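Local coordinates for protein pinoresinol-lariciresinol reductase (Thuja plicata, PDB 1QYD) that catalyses the NADPH-dependent, enantioselective reduction of (-)-pinoresinol to (-)-lariciresinol and on to (+)-secoisolariciresinol in lignan biosynthesis, at residues Val182-Asp187 against Leu244-Ile249. Sequence-based numbering, arbitrary orientation.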
ATOM      1  N   VAL A 182      24.880 -17.200 -15.897  1.00 30.97           N
ATOM      2  CA  VAL A 182      23.539 -16.705 -16.133  1.00 32.04           C
ATOM      3  C   VAL A 182      22.627 -17.716 -15.484  1.00 28.73           C
ATOM      4  O   VAL A 182      22.754 -18.918 -15.719  1.00 31.89           O
ATOM      5  CB  VAL A 182      23.069 -16.605 -17.631  1.00 37.67           C
ATOM      6  CG1 VAL A 182      23.423 -15.231 -18.185  1.00 39.31           C
ATOM      7  CG2 VAL A 182      23.692 -17.708 -18.474  1.00 41.45           C
ATOM      8  N   LEU A 183      21.728 -17.239 -14.624  1.00 25.64           N
ATOM      9  CA  LEU A 183      20.727 -18.096 -14.013  1.00 24.36           C
ATOM     10  C   LEU A 183      19.555 -18.156 -15.004  1.00 25.40           C
ATOM     11  O   LEU A 183      19.147 -17.106 -15.515  1.00 20.36           O
ATOM     12  CB  LEU A 183      20.332 -17.474 -12.671  1.00 23.35           C
ATOM     13  CG  LEU A 183      19.758 -18.311 -11.488  1.00 29.55           C
ATOM     14  CD1 LEU A 183      20.568 -18.031 -10.212  1.00 22.65           C
ATOM     15  CD2 LEU A 183      18.323 -17.907 -11.170  1.00 24.43           C
ATOM     16  N   ILE A 184      19.077 -19.365 -15.395  1.00 25.19           N
ATOM     17  CA  ILE A 184      17.909 -19.490 -16.277  1.00 25.21           C
ATOM     18  C   ILE A 184      16.727 -20.071 -15.503  1.00 26.70           C
ATOM     19  O   ILE A 184      16.829 -20.849 -14.560  1.00 26.86           O
ATOM     20  CB  ILE A 184      18.189 -20.391 -17.543  1.00 22.93           C
ATOM     21  CG1 ILE A 184      19.275 -19.806 -18.434  1.00 19.57           C
ATOM     22  CG2 ILE A 184      16.934 -20.456 -18.406  1.00 26.50           C
ATOM     23  CD1 ILE A 184      19.333 -20.378 -19.871  1.00  9.51           C
ATOM     24  N   TYR A 185      15.541 -19.631 -15.887  1.00 27.17           N
ATOM     25  CA  TYR A 185      14.355 -20.015 -15.179  1.00 26.81           C
ATOM     26  C   TYR A 185      13.726 -21.184 -15.901  1.00 26.33           C
ATOM     27  O   TYR A 185      13.088 -21.104 -16.950  1.00 30.62           O
ATOM     28  CB  TYR A 185      13.458 -18.771 -15.099  1.00 21.74           C
ATOM     29  CG  TYR A 185      14.231 -17.636 -14.414  1.00 20.61           C
ATOM     30  CD1 TYR A 185      14.643 -16.522 -15.160  1.00 20.31           C
ATOM     31  CD2 TYR A 185      14.596 -17.752 -13.066  1.00 12.90           C
ATOM     32  CE1 TYR A 185      15.440 -15.541 -14.576  1.00 13.79           C
ATOM     33  CE2 TYR A 185      15.373 -16.774 -12.471  1.00  9.91           C
ATOM     34  CZ  TYR A 185      15.799 -15.686 -13.234  1.00 16.17           C
ATOM     35  OH  TYR A 185      16.677 -14.777 -12.677  1.00 18.05           O
ATOM     36  N   GLY A 186      14.076 -22.316 -15.310  1.00 22.58           N
ATOM     37  CA  GLY A 186      13.547 -23.601 -15.718  1.00 26.32           C
ATOM     38  C   GLY A 186      14.233 -24.146 -16.941  1.00 28.19           C
ATOM     39  O   GLY A 186      15.303 -24.762 -16.901  1.00 33.63           O
ATOM     40  N   ASP A 187      13.510 -23.898 -18.020  1.00 27.49           N
ATOM     41  CA  ASP A 187      13.919 -24.293 -19.349  1.00 29.24           C
ATOM     42  C   ASP A 187      14.500 -23.099 -20.063  1.00 24.43           C
ATOM     43  O   ASP A 187      15.543 -23.187 -20.698  1.00 25.73           O
ATOM     44  CB  ASP A 187      12.695 -24.847 -20.116  1.00 33.43           C
ATOM     45  CG  ASP A 187      11.376 -24.045 -20.105  1.00 40.53           C
ATOM     46  OD1 ASP A 187      10.479 -24.422 -20.858  1.00 45.93           O
ATOM     47  OD2 ASP A 187      11.213 -23.071 -19.359  1.00 42.07           O
ATOM     48  N   LEU A 244      28.431 -18.432 -22.169  1.00 37.72           N
ATOM     49  CA  LEU A 244      28.223 -18.462 -20.745  1.00 29.33           C
ATOM     50  C   LEU A 244      27.892 -19.854 -20.200  1.00 28.45           C
ATOM     51  O   LEU A 244      27.547 -20.816 -20.888  1.00 21.42           O
ATOM     52  CB  LEU A 244      27.125 -17.473 -20.461  1.00 25.87           C
ATOM     53  CG  LEU A 244      27.348 -15.966 -20.295  1.00 28.36           C
ATOM     54  CD1 LEU A 244      28.500 -15.406 -21.090  1.00 28.24           C
ATOM     55  CD2 LEU A 244      26.045 -15.326 -20.739  1.00 31.64           C
ATOM     56  N   ASP A 245      28.065 -19.905 -18.885  1.00 29.83           N
ATOM     57  CA  ASP A 245      27.885 -21.092 -18.095  1.00 33.81           C
ATOM     58  C   ASP A 245      26.615 -21.002 -17.264  1.00 34.14           C
ATOM     59  O   ASP A 245      26.474 -20.442 -16.174  1.00 32.41           O
ATOM     60  CB  ASP A 245      29.137 -21.267 -17.235  1.00 39.90           C
ATOM     61  CG  ASP A 245      30.378 -21.651 -18.038  1.00 42.15           C
ATOM     62  OD1 ASP A 245      31.005 -20.791 -18.661  1.00 43.75           O
ATOM     63  OD2 ASP A 245      30.715 -22.829 -18.035  1.00 47.21           O
ATOM     64  N   LYS A 246      25.702 -21.666 -17.957  1.00 33.39           N
ATOM     65  CA  LYS A 246      24.308 -21.868 -17.621  1.00 35.93           C
ATOM     66  C   LYS A 246      24.027 -22.749 -16.417  1.00 36.75           C
ATOM     67  O   LYS A 246      24.702 -23.753 -16.203  1.00 40.91           O
ATOM     68  CB  LYS A 246      23.633 -22.428 -18.862  1.00 32.63           C
ATOM     69  CG  LYS A 246      23.811 -21.437 -19.989  1.00 25.28           C
ATOM     70  CD  LYS A 246      23.163 -21.945 -21.239  1.00 28.95           C
ATOM     71  CE  LYS A 246      24.162 -21.846 -22.379  1.00 27.74           C
ATOM     72  NZ  LYS A 246      24.696 -20.503 -22.480  1.00 25.37           N
ATOM     73  N   ILE A 247      23.000 -22.389 -15.632  1.00 37.47           N
ATOM     74  CA  ILE A 247      22.720 -23.082 -14.379  1.00 38.81           C
ATOM     75  C   ILE A 247      21.308 -23.689 -14.303  1.00 39.88           C
ATOM     76  O   ILE A 247      21.177 -24.886 -14.006  1.00 41.67           O
ATOM     77  CB  ILE A 247      22.941 -22.096 -13.185  1.00 38.61           C
ATOM     78  CG1 ILE A 247      24.071 -21.066 -13.390  1.00 35.57           C
ATOM     79  CG2 ILE A 247      23.296 -22.964 -11.989  1.00 37.46           C
ATOM     80  CD1 ILE A 247      25.543 -21.528 -13.338  1.00 37.69           C
ATOM     81  N   TYR A 248      20.262 -22.891 -14.624  1.00 36.34           N
ATOM     82  CA  TYR A 248      18.825 -23.215 -14.627  1.00 33.59           C
ATOM     83  C   TYR A 248      18.218 -23.437 -13.237  1.00 37.10           C
ATOM     84  O   TYR A 248      18.847 -24.011 -12.345  1.00 41.41           O
ATOM     85  CB  TYR A 248      18.507 -24.465 -15.489  1.00 29.87           C
ATOM     86  CG  TYR A 248      18.931 -24.399 -16.964  1.00 25.45           C
ATOM     87  CD1 TYR A 248      20.287 -24.470 -17.275  1.00 28.91           C
ATOM     88  CD2 TYR A 248      18.019 -24.256 -18.017  1.00 24.47           C
ATOM     89  CE1 TYR A 248      20.741 -24.395 -18.592  1.00 27.24           C
ATOM     90  CE2 TYR A 248      18.462 -24.178 -19.354  1.00 23.61           C
ATOM     91  CZ  TYR A 248      19.832 -24.247 -19.624  1.00 22.09           C
ATOM     92  OH  TYR A 248      20.351 -24.163 -20.901  1.00 28.04           O
ATOM     93  N   ILE A 249      16.978 -22.964 -13.003  1.00 36.75           N
ATOM     94  CA  ILE A 249      16.318 -23.039 -11.700  1.00 32.89           C
ATOM     95  C   ILE A 249      14.813 -23.279 -11.828  1.00 31.55           C
ATOM     96  O   ILE A 249      14.292 -23.013 -12.896  1.00 27.76           O
ATOM     97  CB  ILE A 249      16.677 -21.726 -10.973  1.00 29.99           C
ATOM     98  CG1 ILE A 249      16.572 -22.008  -9.503  1.00 31.19           C
ATOM     99  CG2 ILE A 249      15.780 -20.561 -11.375  1.00 36.44           C
ATOM    100  CD1 ILE A 249      17.212 -20.932  -8.609  1.00 41.12           C
TER
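With chi1 of -62° in Ile184 and -58° in Tyr248, CG1 of the first and CG of the second each stand anti to their own carbonyl carbon, and the two side chains run alongside one another in the same direction. They meet in an irregular pairing of 182-187 with 244-249, beginning in the short two-stranded parallel sheet of 181-182 and 245-246 and running on into loop, apart from the Rossmann-type parallel sheet of this NmrA-family reductase. The example illustrates how an irregular pairing can combine weak backbone bonds with side-chain contacts on both sides. Ile184 CB sits over one face of the Tyr248 ring, 4.2 Å from its centroid, a CH-pi contact placed toward the rim, while Ile184 CD1 reaches the CE2 and CZ end. The backbone carbonyl of Asp187 meets the ring at its edge. Ile249 lies on the other side: its CG2, between backbone N and carbonyl carbon, comes within 3.5 Å of Tyr185 CD2 and also touches Leu183 CD2. Tyr185 OH is hydrogen-bonded to Ala169 O, and the tyrosine side chain is about 11 Å from that of His271, a probable substrate-binding residue. Near the start of the pairing, Val182 CG1 packs against Leu244 CD2 at 3.7 Å, with Ile233 of helix 229-241 also against the valine. Lys246 bends back so that NZ hydrogen-bonds to Leu244 O from above the carbonyl plane and also forms a salt bridge with Glu237. Ile184 O accepts a weak hydrogen bond from Ile249 N, and Tyr248 CA approaches the same oxygen at 3.1 Å in a CA-H...O contact.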